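Local coordinates for inactive poly [ADP-ribose] polymerase RCD1 (Arabidopsis thaliana, PDB 5NGO), which is bound by the downy mildew effector HaRxL106, which thereby suppresses plant immunity, and carries a PARP domain thought to be catalytically inactive, at residues R63-P68 with C126-G131; M130-L135 with E149-V154. All blocks are in the same frame, centred on the assembly; numbering follows the deposited sequence.

Overall arrangement
Both contacts belong to one mixed sheet of the PARP domain, and their centres lie about 12 Å apart. Interaction 1 joins neighbouring antiparallel strands 62-68 and 121-129, its centre about 4 Å from the centre of the chain. Interaction 2, about 15 Å from that centre, pairs the short strands 134-135 and 153-154 in parallel at one margin of the sheet. Met130 and Gly131 are common to both, because the chain leaves strand 121-129 through them on its way to strand 134-135. At this junction the side chains of Arg63 and Met133 also meet, Arg63 CZ lying 4.1 Å from Met133 SD.

Interaction 1: residues R63-P68 with C126-G131; sequences RYAWLP and CRVIMG
Arg63 and Val128 grip each other through both backbone bonds of an antiparallel hydrogen-bonded pair: Arg63 N reaches Val128 O at 2.8 Å, and Val128 N returns to Arg63 O at 2.8 Å. Two residues on, Ala65 N gives to Cys126 O at 2.9 Å, and Ala65 O accepts Cys126 N at 2.8 Å. Tyr64 and Arg127 form the non-hydrogen-bonded pair between them. There the Tyr64 CA hydrogen points at Cys126 O (CA to O 3.2 Å), adding a weak contact to a carbonyl already held by an N-H.

On one face the Tyr64 and Arg127 side chains run side by side, both with CG opposite the carbonyl carbon (chi1 -80° and -50°), which sends them the same way; Tyr64 CE1 rests 3.9 Å from Arg127 CG. Ring and guanidinium planes are turned 70° apart, and Arg127 NH2 forms a salt bridge to Glu177 OE2 on strand 174-182. On the other face Ala65 CB meets Val128 CG2 at 3.8 Å, both against Leu100, and Leu67 CB packs on Cys126 SG. Toward the Met130 end of this face, the aliphatic part of Arg63 crosses Met130 at about a right angle, while its NE is hydrogen-bonded to Asn61 OD1. The arginine ends thus find partners outside the two segments, whereas the buried Ala65, Leu67, Cys126 and Val128 side chains meet through apolar contacts.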
loop_
_atom_site.group_PDB
_atom_site.type_symbol
_atom_site.label_atom_id
_atom_site.label_comp_id
_atom_site.label_asym_id
_atom_site.label_seq_id
_atom_site.Cartn_x
_atom_site.Cartn_y
_atom_site.Cartn_z
ATOM N N ARG A 63 1.522 5.245 -7.914
ATOM C CA ARG A 63 1.349 3.820 -8.190
ATOM C C ARG A 63 0.319 3.200 -7.276
ATOM O O ARG A 63 0.043 3.706 -6.202
ATOM C CB ARG A 63 2.681 3.090 -8.013
ATOM C CG ARG A 63 3.548 3.167 -9.243
ATOM C CD ARG A 63 5.014 3.215 -8.904
ATOM N NE ARG A 63 5.795 3.600 -10.095
ATOM C CZ ARG A 63 6.595 2.797 -10.800
ATOM N NH1 ARG A 63 6.786 1.504 -10.437
ATOM N NH2 ARG A 63 7.253 3.305 -11.833
ATOM N N TYR A 64 -0.280 2.114 -7.744
ATOM C CA TYR A 64 -1.139 1.312 -6.881
ATOM C C TYR A 64 -0.263 0.318 -6.158
ATOM O O TYR A 64 0.725 -0.166 -6.717
ATOM C CB TYR A 64 -2.251 0.640 -7.662
ATOM C CG TYR A 64 -3.408 1.564 -7.972
ATOM C CD1 TYR A 64 -4.271 2.000 -6.968
ATOM C CD2 TYR A 64 -3.615 2.053 -9.267
ATOM C CE1 TYR A 64 -5.352 2.799 -7.225
ATOM C CE2 TYR A 64 -4.663 2.903 -9.552
ATOM C CZ TYR A 64 -5.516 3.294 -8.518
ATOM O OH TYR A 64 -6.612 4.050 -8.838
ATOM N N ALA A 65 -0.580 0.044 -4.898
ATOM C CA ALA A 65 0.157 -0.939 -4.111
ATOM C C ALA A 65 -0.749 -1.553 -3.058
ATOM O O ALA A 65 -1.737 -0.939 -2.662
ATOM C CB ALA A 65 1.356 -0.266 -3.456
ATOM N N TRP A 66 -0.415 -2.760 -2.619
ATOM C CA TRP A 66 -1.240 -3.518 -1.697
ATOM C C TRP A 66 -0.665 -3.422 -0.288
ATOM O O TRP A 66 0.555 -3.564 -0.091
ATOM C CB TRP A 66 -1.311 -4.985 -2.083
ATOM C CG TRP A 66 -1.878 -5.237 -3.430
ATOM C CD1 TRP A 66 -1.200 -5.487 -4.575
ATOM C CD2 TRP A 66 -3.263 -5.269 -3.776
ATOM N NE1 TRP A 66 -2.060 -5.657 -5.617
ATOM C CE2 TRP A 66 -3.342 -5.523 -5.152
ATOM C CE3 TRP A 66 -4.447 -5.104 -3.053
ATOM C CZ2 TRP A 66 -4.559 -5.629 -5.828
ATOM C CZ3 TRP A 66 -5.644 -5.189 -3.705
ATOM C CH2 TRP A 66 -5.694 -5.455 -5.091
ATOM N N LEU A 67 -1.550 -3.155 0.671
ATOM C CA LEU A 67 -1.197 -3.062 2.073
ATOM C C LEU A 67 -1.940 -4.147 2.857
ATOM O O LEU A 67 -3.171 -4.120 2.918
ATOM C CB LEU A 67 -1.602 -1.665 2.606
ATOM C CG LEU A 67 -1.305 -1.388 4.081
ATOM C CD1 LEU A 67 0.192 -1.476 4.389
ATOM C CD2 LEU A 67 -1.816 0.015 4.424
ATOM N N PRO A 68 -1.230 -5.102 3.460
ATOM C CA PRO A 68 -1.905 -6.077 4.328
ATOM C C PRO A 68 -2.569 -5.419 5.502
ATOM O O PRO A 68 -1.959 -4.514 6.127
ATOM C CB PRO A 68 -0.780 -6.995 4.790
ATOM C CG PRO A 68 0.366 -6.764 3.818
ATOM C CD PRO A 68 0.215 -5.391 3.321
ATOM N N CYS A 126 -3.929 0.728 -2.190
ATOM C CA CYS A 126 -3.583 2.133 -1.961
ATOM C C CYS A 126 -3.023 2.811 -3.205
ATOM O O CYS A 126 -2.426 2.156 -4.063
ATOM C CB CYS A 126 -2.503 2.230 -0.905
ATOM S SG CYS A 126 -2.939 1.582 0.699
ATOM N N ARG A 127 -3.240 4.116 -3.281
ATOM C CA ARG A 127 -2.467 4.979 -4.174
ATOM C C ARG A 127 -1.258 5.416 -3.371
ATOM O O ARG A 127 -1.400 5.811 -2.222
ATOM C CB ARG A 127 -3.252 6.221 -4.565
ATOM C CG ARG A 127 -4.645 5.970 -5.080
ATOM C CD ARG A 127 -5.166 7.161 -5.848
ATOM N NE ARG A 127 -6.595 7.066 -6.099
ATOM C CZ ARG A 127 -7.340 8.038 -6.631
ATOM N NH1 ARG A 127 -6.799 9.200 -6.989
ATOM N NH2 ARG A 127 -8.636 7.820 -6.853
ATOM N N VAL A 128 -0.076 5.302 -3.964
ATOM C CA VAL A 128 1.168 5.694 -3.322
ATOM C C VAL A 128 1.902 6.658 -4.234
ATOM O O VAL A 128 2.088 6.383 -5.426
ATOM C CB VAL A 128 2.088 4.491 -3.043
ATOM C CG1 VAL A 128 3.307 4.924 -2.251
ATOM C CG2 VAL A 128 1.326 3.388 -2.322
ATOM N N ILE A 129 2.326 7.778 -3.655
ATOM C CA ILE A 129 3.196 8.738 -4.333
ATOM C C ILE A 129 4.626 8.271 -4.115
ATOM O O ILE A 129 5.210 8.476 -3.050
ATOM C CB ILE A 129 3.018 10.150 -3.771
ATOM C CG1 ILE A 129 1.577 10.633 -3.997
ATOM C CG2 ILE A 129 4.003 11.118 -4.418
ATOM C CD1 ILE A 129 1.197 11.832 -3.137
ATOM N N MET A 130 5.186 7.629 -5.133
ATOM C CA MET A 130 6.537 7.096 -5.038
ATOM C C MET A 130 7.585 8.141 -5.399
ATOM O O MET A 130 8.718 8.040 -4.935
ATOM C CB MET A 130 6.677 5.855 -5.914
ATOM C CG MET A 130 5.971 4.634 -5.332
ATOM S SD MET A 130 6.470 4.175 -3.675
ATOM C CE MET A 130 8.215 3.935 -3.834
ATOM N N GLY A 131 7.205 9.128 -6.220
ATOM C CA GLY A 131 8.119 10.184 -6.650
ATOM C C GLY A 131 9.362 9.641 -7.322
ATOM O O GLY A 131 9.286 8.684 -8.090
#

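Interaction 2: residues M130-L135 with E149-V154; sequences MGNMEL and EYDNGV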
loop_
_atom_site.group_PDB
_atom_site.type_symbol
_atom_site.label_atom_id
_atom_site.label_comp_id
_atom_site.label_asym_id
_atom_site.label_seq_id
_atom_site.Cartn_x
_atom_site.Cartn_y
_atom_site.Cartn_z
ATOM N N MET A 130 5.186 7.629 -5.133
ATOM C CA MET A 130 6.537 7.096 -5.038
ATOM C C MET A 130 7.585 8.141 -5.399
ATOM O O MET A 130 8.718 8.040 -4.935
ATOM C CB MET A 130 6.677 5.855 -5.914
ATOM C CG MET A 130 5.971 4.634 -5.332
ATOM S SD MET A 130 6.470 4.175 -3.675
ATOM C CE MET A 130 8.215 3.935 -3.834
ATOM N N GLY A 131 7.205 9.128 -6.220
ATOM C CA GLY A 131 8.119 10.184 -6.650
ATOM C C GLY A 131 9.362 9.641 -7.322
ATOM O O GLY A 131 9.286 8.684 -8.090
ATOM N N ASN A 132 10.507 10.249 -7.001
ATOM C CA ASN A 132 11.818 9.739 -7.414
ATOM C C ASN A 132 12.206 8.573 -6.547
ATOM O O ASN A 132 12.631 8.755 -5.397
ATOM C CB ASN A 132 12.895 10.814 -7.287
ATOM C CG ASN A 132 12.857 11.781 -8.417
ATOM O OD1 ASN A 132 12.849 12.960 -8.214
ATOM N ND2 ASN A 132 12.877 11.261 -9.633
ATOM N N MET A 133 12.105 7.371 -7.104
ATOM C CA MET A 133 12.286 6.155 -6.324
ATOM C C MET A 133 13.750 5.875 -6.015
ATOM O O MET A 133 14.585 5.913 -6.910
ATOM C CB MET A 133 11.685 4.956 -7.070
ATOM C CG MET A 133 10.208 5.095 -7.313
ATOM S SD MET A 133 9.449 3.660 -8.035
ATOM C CE MET A 133 9.527 2.514 -6.752
ATOM N N GLU A 134 14.044 5.596 -4.745
ATOM C CA GLU A 134 15.366 5.134 -4.333
ATOM C C GLU A 134 15.411 3.605 -4.435
ATOM O O GLU A 134 14.578 2.907 -3.856
ATOM C CB GLU A 134 15.635 5.547 -2.888
ATOM C CG GLU A 134 17.039 5.271 -2.400
ATOM C CD GLU A 134 17.286 5.690 -0.956
ATOM O OE1 GLU A 134 18.269 5.198 -0.360
ATOM O OE2 GLU A 134 16.499 6.481 -0.388
ATOM N N LEU A 135 16.395 3.091 -5.173
ATOM C CA LEU A 135 16.717 1.662 -5.161
ATOM C C LEU A 135 17.382 1.370 -3.817
ATOM O O LEU A 135 18.431 1.963 -3.531
ATOM C CB LEU A 135 17.652 1.299 -6.325
ATOM C CG LEU A 135 18.128 -0.156 -6.554
ATOM C CD1 LEU A 135 17.024 -1.172 -6.245
ATOM C CD2 LEU A 135 18.748 -0.343 -7.950
ATOM N N GLU A 149 17.311 14.026 -3.225
ATOM C CA GLU A 149 16.833 13.743 -4.581
ATOM C C GLU A 149 15.760 12.626 -4.649
ATOM O O GLU A 149 15.028 12.550 -5.636
ATOM C CB GLU A 149 18.013 13.425 -5.528
ATOM C CG GLU A 149 18.714 12.069 -5.327
ATOM C CD GLU A 149 19.940 12.113 -4.434
ATOM O OE1 GLU A 149 19.978 12.879 -3.447
ATOM O OE2 GLU A 149 20.868 11.325 -4.707
ATOM N N TYR A 150 15.688 11.782 -3.608
ATOM C CA TYR A 150 14.764 10.647 -3.555
ATOM C C TYR A 150 13.572 10.869 -2.598
ATOM O O TYR A 150 13.692 11.553 -1.584
ATOM C CB TYR A 150 15.506 9.371 -3.115
ATOM C CG TYR A 150 16.630 8.903 -4.030
ATOM C CD1 TYR A 150 16.401 8.613 -5.379
ATOM C CD2 TYR A 150 17.927 8.707 -3.528
ATOM C CE1 TYR A 150 17.431 8.178 -6.209
ATOM C CE2 TYR A 150 18.964 8.265 -4.348
ATOM C CZ TYR A 150 18.706 8.004 -5.688
ATOM O OH TYR A 150 19.729 7.565 -6.492
ATOM N N ASP A 151 12.437 10.251 -2.930
ATOM C CA ASP A 151 11.231 10.315 -2.115
ATOM C C ASP A 151 11.053 9.017 -1.306
ATOM O O ASP A 151 11.473 8.969 -0.150
ATOM C CB ASP A 151 10.032 10.659 -2.994
ATOM C CG ASP A 151 10.152 12.036 -3.616
ATOM O OD1 ASP A 151 10.307 13.022 -2.865
ATOM O OD2 ASP A 151 10.118 12.154 -4.857
ATOM N N ASN A 152 10.464 7.978 -1.900
ATOM C CA ASN A 152 10.220 6.697 -1.204
ATOM C C ASN A 152 11.064 5.585 -1.853
ATOM O O ASN A 152 11.650 5.789 -2.919
ATOM C CB ASN A 152 8.717 6.378 -1.206
ATOM C CG ASN A 152 7.913 7.374 -0.343
ATOM O OD1 ASN A 152 8.229 7.618 0.809
ATOM N ND2 ASN A 152 6.873 7.954 -0.925
ATOM N N GLY A 153 11.148 4.428 -1.196
ATOM C CA GLY A 153 12.105 3.377 -1.572
ATOM C C GLY A 153 11.491 2.185 -2.285
ATOM O O GLY A 153 10.302 1.901 -2.120
ATOM N N VAL A 154 12.287 1.497 -3.120
ATOM C CA VAL A 154 11.881 0.289 -3.821
ATOM C C VAL A 154 12.989 -0.759 -3.891
ATOM O O VAL A 154 14.166 -0.398 -3.886
ATOM C CB VAL A 154 11.402 0.641 -5.239
ATOM C CG1 VAL A 154 12.485 1.309 -6.119
ATOM C CG2 VAL A 154 10.731 -0.549 -5.932
#
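A short parallel strand pair at the margin of the mixed sheet, with the loops leading into both strands, forms this contact. In the loops, Asp151 OD2 accepts Asn132 N at 2.9 Å through its anti lone pair, the one away from OD1, and Asp151 N gives back to Asn132 O at 2.9 Å in a nearly straight bond (172°). The carboxylate of Asp151 thus holds the turn after Gly131 with one oxygen, while its OD1 makes a salt bridge to Arg57 at the end of helix 37-57.

The strands take over from here. Glu134 N bonds to Asn152 O at 3.0 Å, and Glu134 O receives Val154 N at 2.8 Å; one residue of strand 134-135 thereby bonds to the residues on either side of its partner Gly153, the pattern of parallel β pairing. Strand 162-165 lies along the other side of 153-154, so the pair extends the sheet of the PARP domain.

Tyr150 is clasped between two glutamates: Glu149 CG stands over the centre of one ring face, and Glu134 CB lies over the opposite face, offset toward the rim, in a CH-pi contact 4.1 Å from the centroid. Glu134 crosses the ring at about a right angle, its extended chain (chi1 -173°) turned away from the backbone N, and takes its carboxylate on to Gly146 N and Gln142 NE2. Met130, bent at chi2 and chi3, brings CE to Asn152 CB at 3.6 Å and Gly153 O at 3.4 Å, and its side chain also touches Tyr163.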